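Local coordinates for protein 1-deoxy-D-xylulose 5-phosphate reductoisomerase (Moraxella catarrhalis, PDB 4ZQG) that converts 1-deoxy-D-xylulose 5-phosphate to 2-C-methyl-D-erythritol 4-phosphate with a nicotinamide cofactor in the MEP pathway, at residues P56-S70 and T80-I92. Sequence-based numbering, arbitrary orientation.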
loop_
_atom_site.group_PDB
_atom_site.type_symbol
_atom_site.label_atom_id
_atom_site.label_comp_id
_atom_site.label_asym_id
_atom_site.label_seq_id
_atom_site.Cartn_x
_atom_site.Cartn_y
_atom_site.Cartn_z
ATOM N N PRO A 56 35.270 -7.620 11.839
ATOM C CA PRO A 56 35.056 -8.074 10.485
ATOM C C PRO A 56 36.254 -8.822 9.948
ATOM O O PRO A 56 37.376 -8.550 10.355
ATOM C CB PRO A 56 34.939 -6.777 9.708
ATOM C CG PRO A 56 35.708 -5.814 10.465
ATOM C CD PRO A 56 35.405 -6.157 11.886
ATOM N N VAL A 57 36.016 -9.731 9.013
ATOM C CA VAL A 57 37.094 -10.434 8.368
ATOM C C VAL A 57 37.918 -9.486 7.513
ATOM O O VAL A 57 39.106 -9.602 7.468
ATOM C CB VAL A 57 36.574 -11.650 7.572
ATOM C CG1 VAL A 57 37.710 -12.373 6.881
ATOM C CG2 VAL A 57 35.836 -12.598 8.503
ATOM N N LYS A 58 37.298 -8.530 6.841
ATOM C CA LYS A 58 38.027 -7.625 5.945
ATOM C C LYS A 58 37.469 -6.244 6.050
ATOM O O LYS A 58 36.283 -6.070 6.281
ATOM C CB LYS A 58 37.881 -8.050 4.468
ATOM C CG LYS A 58 37.997 -9.538 4.188
ATOM C CD LYS A 58 38.222 -9.817 2.698
ATOM C CE LYS A 58 38.483 -11.305 2.465
ATOM N NZ LYS A 58 38.369 -11.674 1.039
ATOM N N ILE A 59 38.310 -5.254 5.843
ATOM C CA ILE A 59 37.840 -3.887 5.657
ATOM C C ILE A 59 38.681 -3.267 4.556
ATOM O O ILE A 59 39.740 -3.792 4.221
ATOM C CB ILE A 59 37.929 -3.032 6.930
ATOM C CG1 ILE A 59 39.408 -2.836 7.311
ATOM C CG2 ILE A 59 37.120 -3.674 8.035
ATOM C CD1 ILE A 59 39.623 -2.254 8.697
ATOM N N CYS A 60 38.193 -2.172 3.984
ATOM C CA CYS A 60 38.821 -1.537 2.852
ATOM C C CYS A 60 38.718 -0.071 3.067
ATOM O O CYS A 60 37.668 0.397 3.501
ATOM C CB CYS A 60 38.066 -1.902 1.564
ATOM S SG CYS A 60 38.700 -1.132 0.054
ATOM N N THR A 61 39.772 0.665 2.731
ATOM C CA THR A 61 39.749 2.133 2.810
ATOM C C THR A 61 40.372 2.729 1.570
ATOM O O THR A 61 40.723 1.992 0.625
ATOM C CB THR A 61 40.452 2.647 4.085
ATOM O OG1 THR A 61 40.370 4.070 4.162
ATOM C CG2 THR A 61 41.901 2.238 4.112
ATOM N N SER A 62 40.514 4.056 1.556
ATOM C CA SER A 62 41.215 4.729 0.461
ATOM C C SER A 62 42.691 4.383 0.445
ATOM O O SER A 62 43.242 4.019 1.474
ATOM C CB SER A 62 41.050 6.248 0.552
ATOM O OG SER A 62 41.913 6.867 1.484
ATOM N N PRO A 63 43.354 4.517 -0.723
ATOM C CA PRO A 63 44.789 4.189 -0.793
ATOM C C PRO A 63 45.631 5.107 0.083
ATOM O O PRO A 63 46.576 4.647 0.689
ATOM C CB PRO A 63 45.131 4.365 -2.275
ATOM C CG PRO A 63 43.824 4.302 -2.998
ATOM C CD PRO A 63 42.824 4.898 -2.048
ATOM N N ASP A 64 45.261 6.377 0.144
ATOM C CA ASP A 64 45.903 7.339 1.002
ATOM C C ASP A 64 45.888 6.940 2.493
ATOM O O ASP A 64 46.772 7.359 3.233
ATOM C CB ASP A 64 45.301 8.747 0.788
ATOM C CG ASP A 64 45.967 9.503 -0.372
ATOM O OD1 ASP A 64 45.444 9.457 -1.496
ATOM O OD2 ASP A 64 47.035 10.137 -0.183
ATOM N N ASN A 65 44.926 6.132 2.925
ATOM C CA ASN A 65 44.868 5.714 4.316
ATOM C C ASN A 65 45.240 4.271 4.615
ATOM O O ASN A 65 45.166 3.855 5.764
ATOM C CB ASN A 65 43.471 5.928 4.884
ATOM C CG ASN A 65 43.001 7.348 4.769
ATOM O OD1 ASN A 65 41.827 7.608 4.425
ATOM N ND2 ASN A 65 43.881 8.276 5.046
ATOM N N TYR A 66 45.644 3.508 3.617
ATOM C CA TYR A 66 45.792 2.079 3.815
ATOM C C TYR A 66 46.859 1.803 4.881
ATOM O O TYR A 66 46.647 1.021 5.829
ATOM C CB TYR A 66 46.064 1.388 2.460
ATOM C CG TYR A 66 46.499 -0.035 2.589
ATOM C CD1 TYR A 66 47.850 -0.364 2.549
ATOM C CD2 TYR A 66 45.587 -1.047 2.810
ATOM C CE1 TYR A 66 48.270 -1.668 2.694
ATOM C CE2 TYR A 66 45.990 -2.365 2.935
ATOM C CZ TYR A 66 47.345 -2.658 2.894
ATOM O OH TYR A 66 47.801 -3.940 3.023
ATOM N N ALA A 67 47.999 2.476 4.731
ATOM C CA ALA A 67 49.128 2.297 5.650
ATOM C C ALA A 67 48.731 2.688 7.055
ATOM O O ALA A 67 48.885 1.914 7.978
ATOM C CB ALA A 67 50.346 3.094 5.194
ATOM N N GLN A 68 48.179 3.887 7.204
ATOM C CA GLN A 68 47.770 4.377 8.520
ATOM C C GLN A 68 46.787 3.414 9.190
ATOM O O GLN A 68 46.876 3.136 10.370
ATOM C CB GLN A 68 47.170 5.767 8.385
ATOM C CG GLN A 68 46.467 6.308 9.628
ATOM C CD GLN A 68 45.498 7.442 9.268
ATOM O OE1 GLN A 68 44.608 7.789 10.040
ATOM N NE2 GLN A 68 45.637 7.981 8.056
ATOM N N LEU A 69 45.858 2.887 8.425
ATOM C CA LEU A 69 44.818 2.084 9.007
ATOM C C LEU A 69 45.365 0.731 9.366
ATOM O O LEU A 69 44.943 0.173 10.361
ATOM C CB LEU A 69 43.628 1.972 8.029
ATOM C CG LEU A 69 42.180 1.651 8.436
ATOM C CD1 LEU A 69 41.717 0.336 7.834
ATOM C CD2 LEU A 69 41.898 1.652 9.937
ATOM N N SER A 70 46.298 0.214 8.553
ATOM C CA SER A 70 46.939 -1.074 8.831
ATOM C C SER A 70 47.721 -1.050 10.134
ATOM O O SER A 70 47.674 -2.019 10.889
ATOM C CB SER A 70 47.869 -1.522 7.699
ATOM O OG SER A 70 47.155 -1.655 6.465
ATOM N N THR A 80 41.718 -8.671 11.499
ATOM C CA THR A 80 41.117 -8.098 10.302
ATOM C C THR A 80 42.079 -7.856 9.130
ATOM O O THR A 80 43.069 -7.147 9.273
ATOM C CB THR A 80 40.468 -6.734 10.668
ATOM O OG1 THR A 80 39.675 -6.866 11.866
ATOM C CG2 THR A 80 39.582 -6.233 9.557
ATOM N N ILE A 81 41.743 -8.420 7.960
ATOM C CA ILE A 81 42.441 -8.107 6.701
ATOM C C ILE A 81 42.093 -6.702 6.195
ATOM O O ILE A 81 40.909 -6.340 6.113
ATOM C CB ILE A 81 42.096 -9.107 5.584
ATOM C CG1 ILE A 81 42.526 -10.526 5.948
ATOM C CG2 ILE A 81 42.718 -8.645 4.276
ATOM C CD1 ILE A 81 41.665 -11.622 5.373
ATOM N N ILE A 82 43.101 -5.921 5.827
ATOM C CA ILE A 82 42.863 -4.570 5.343
ATOM C C ILE A 82 43.097 -4.583 3.857
ATOM O O ILE A 82 43.989 -5.295 3.389
ATOM C CB ILE A 82 43.806 -3.543 5.956
ATOM C CG1 ILE A 82 43.659 -3.545 7.471
ATOM C CG2 ILE A 82 43.500 -2.156 5.438
ATOM C CD1 ILE A 82 44.456 -4.632 8.159
ATOM N N LEU A 83 42.277 -3.801 3.135
ATOM C CA LEU A 83 42.293 -3.714 1.688
ATOM C C LEU A 83 42.255 -2.245 1.315
ATOM O O LEU A 83 41.948 -1.409 2.149
ATOM C CB LEU A 83 41.091 -4.441 1.117
ATOM C CG LEU A 83 40.925 -5.919 1.436
ATOM C CD1 LEU A 83 39.713 -6.490 0.709
ATOM C CD2 LEU A 83 42.154 -6.718 1.032
ATOM N N SER A 84 42.557 -1.902 0.075
ATOM C CA SER A 84 42.398 -0.509 -0.340
ATOM C C SER A 84 41.889 -0.346 -1.744
ATOM O O SER A 84 41.948 -1.263 -2.522
ATOM C CB SER A 84 43.723 0.228 -0.211
ATOM O OG SER A 84 44.644 -0.213 -1.177
ATOM N N GLY A 85 41.420 0.850 -2.059
ATOM C CA GLY A 85 40.905 1.184 -3.402
ATOM C C GLY A 85 39.846 0.295 -4.025
ATOM O O GLY A 85 39.254 -0.578 -3.395
ATOM N N ASP A 86 39.611 0.536 -5.295
ATOM C CA ASP A 86 38.581 -0.167 -6.028
ATOM C C ASP A 86 38.855 -1.658 -6.051
ATOM O O ASP A 86 37.955 -2.492 -6.078
ATOM C CB ASP A 86 38.503 0.396 -7.451
ATOM C CG ASP A 86 38.083 1.888 -7.468
ATOM O OD1 ASP A 86 38.941 2.704 -7.849
ATOM O OD2 ASP A 86 36.929 2.251 -7.103
ATOM N N GLU A 87 40.114 -1.991 -6.001
ATOM C CA GLU A 87 40.524 -3.361 -6.037
ATOM C C GLU A 87 39.976 -4.064 -4.800
ATOM O O GLU A 87 39.489 -5.191 -4.889
ATOM C CB GLU A 87 42.056 -3.413 -6.114
ATOM C CG GLU A 87 42.647 -2.547 -7.258
ATOM C CD GLU A 87 43.229 -1.177 -6.825
ATOM O OE1 GLU A 87 44.489 -1.050 -6.857
ATOM O OE2 GLU A 87 42.465 -0.228 -6.485
ATOM N N GLY A 88 40.042 -3.381 -3.655
ATOM C CA GLY A 88 39.531 -3.903 -2.392
ATOM C C GLY A 88 38.026 -4.062 -2.374
ATOM O O GLY A 88 37.497 -5.023 -1.835
ATOM N N LEU A 89 37.328 -3.109 -2.966
ATOM C CA LEU A 89 35.893 -3.147 -3.016
ATOM C C LEU A 89 35.411 -4.320 -3.882
ATOM O O LEU A 89 34.500 -5.055 -3.504
ATOM C CB LEU A 89 35.355 -1.822 -3.553
ATOM C CG LEU A 89 35.798 -0.562 -2.813
ATOM C CD1 LEU A 89 35.224 0.697 -3.448
ATOM C CD2 LEU A 89 35.415 -0.654 -1.360
ATOM N N ILE A 90 36.052 -4.510 -5.020
ATOM C CA ILE A 90 35.699 -5.588 -5.932
ATOM C C ILE A 90 35.860 -6.928 -5.221
ATOM O O ILE A 90 34.997 -7.785 -5.292
ATOM C CB ILE A 90 36.529 -5.497 -7.251
ATOM C CG1 ILE A 90 36.024 -4.302 -8.079
ATOM C CG2 ILE A 90 36.413 -6.759 -8.106
ATOM C CD1 ILE A 90 37.102 -3.639 -8.933
ATOM N N GLU A 91 36.942 -7.073 -4.490
ATOM C CA GLU A 91 37.202 -8.272 -3.735
ATOM C C GLU A 91 36.144 -8.574 -2.697
ATOM O O GLU A 91 35.696 -9.695 -2.581
ATOM C CB GLU A 91 38.550 -8.132 -3.032
ATOM C CG GLU A 91 39.105 -9.424 -2.472
ATOM C CD GLU A 91 40.448 -9.239 -1.753
ATOM O OE1 GLU A 91 41.417 -8.533 -2.242
ATOM O OE2 GLU A 91 40.513 -9.853 -0.672
ATOM N N ILE A 92 35.770 -7.577 -1.919
ATOM C CA ILE A 92 34.770 -7.749 -0.885
ATOM C C ILE A 92 33.442 -8.051 -1.515
ATOM O O ILE A 92 32.720 -8.934 -1.053
ATOM C CB ILE A 92 34.642 -6.485 -0.040
ATOM C CG1 ILE A 92 35.724 -6.469 1.019
ATOM C CG2 ILE A 92 33.287 -6.415 0.647
ATOM C CD1 ILE A 92 36.067 -5.070 1.462
#
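Ile59 N donates to Ile81 O at 2.8 Å, almost in line with the carbonyl bond, and joins the two strands. Parallel pairing continues from Ile81 N on Val57 O to Thr61 N on Leu83 O and Gly85 N on Thr61 O; Leu83 N reaches Ile59 O by a weak bond. Before the strands, Thr80 OG1 donates to Pro56 O (3.2 Å) in the carbonyl plane.

On the sheet face of Ile59 and Ile82, CG2 of Ile82 packs obliquely against the Tyr66 ring, 3.5 Å from CD2, and meets Leu69 CD1 at 3.9 Å. Having CG2 anti to the backbone N turns this methyl to helix 66-70. The face bearing Lys58, Cys60 and Leu83 is covered by helix 85-92. Cys60 SG, also anti to its backbone N (chi1 178°), lies 3.6 Å from Leu89 CD2 and also touches Gly88 CA, where the glycine lets the helix come close; Ile92 CD1 packs on Cys60 CB at 3.7 Å.

Strand 58-61, helix 66-75 and strand 81-84 form a beta-alpha-beta crossover of the Rossmann-like cofactor domain, with 81-84 the outermost strand of the parallel sheet within the chain. The side chain of Leu89 lies about 5 Å from the bound NAD.

Farther out, the extended Lys58 chain passes Leu83 CD1, and its NZ forms a salt bridge at 3.3 Å with Glu91 OE2, on that oxygen's anti lone pair; Asp95 is its stronger partner. Ser70 OG sits over the Tyr66 ring centre; Ser70 OG and Ser70 N both donate to Tyr66 O, from opposite faces of the carbonyl plane. Just past strand 33-39, Gly40 O accepts from Thr61 OG1, and Ile92 reaches Ala10 and Leu12 of strand 7-12.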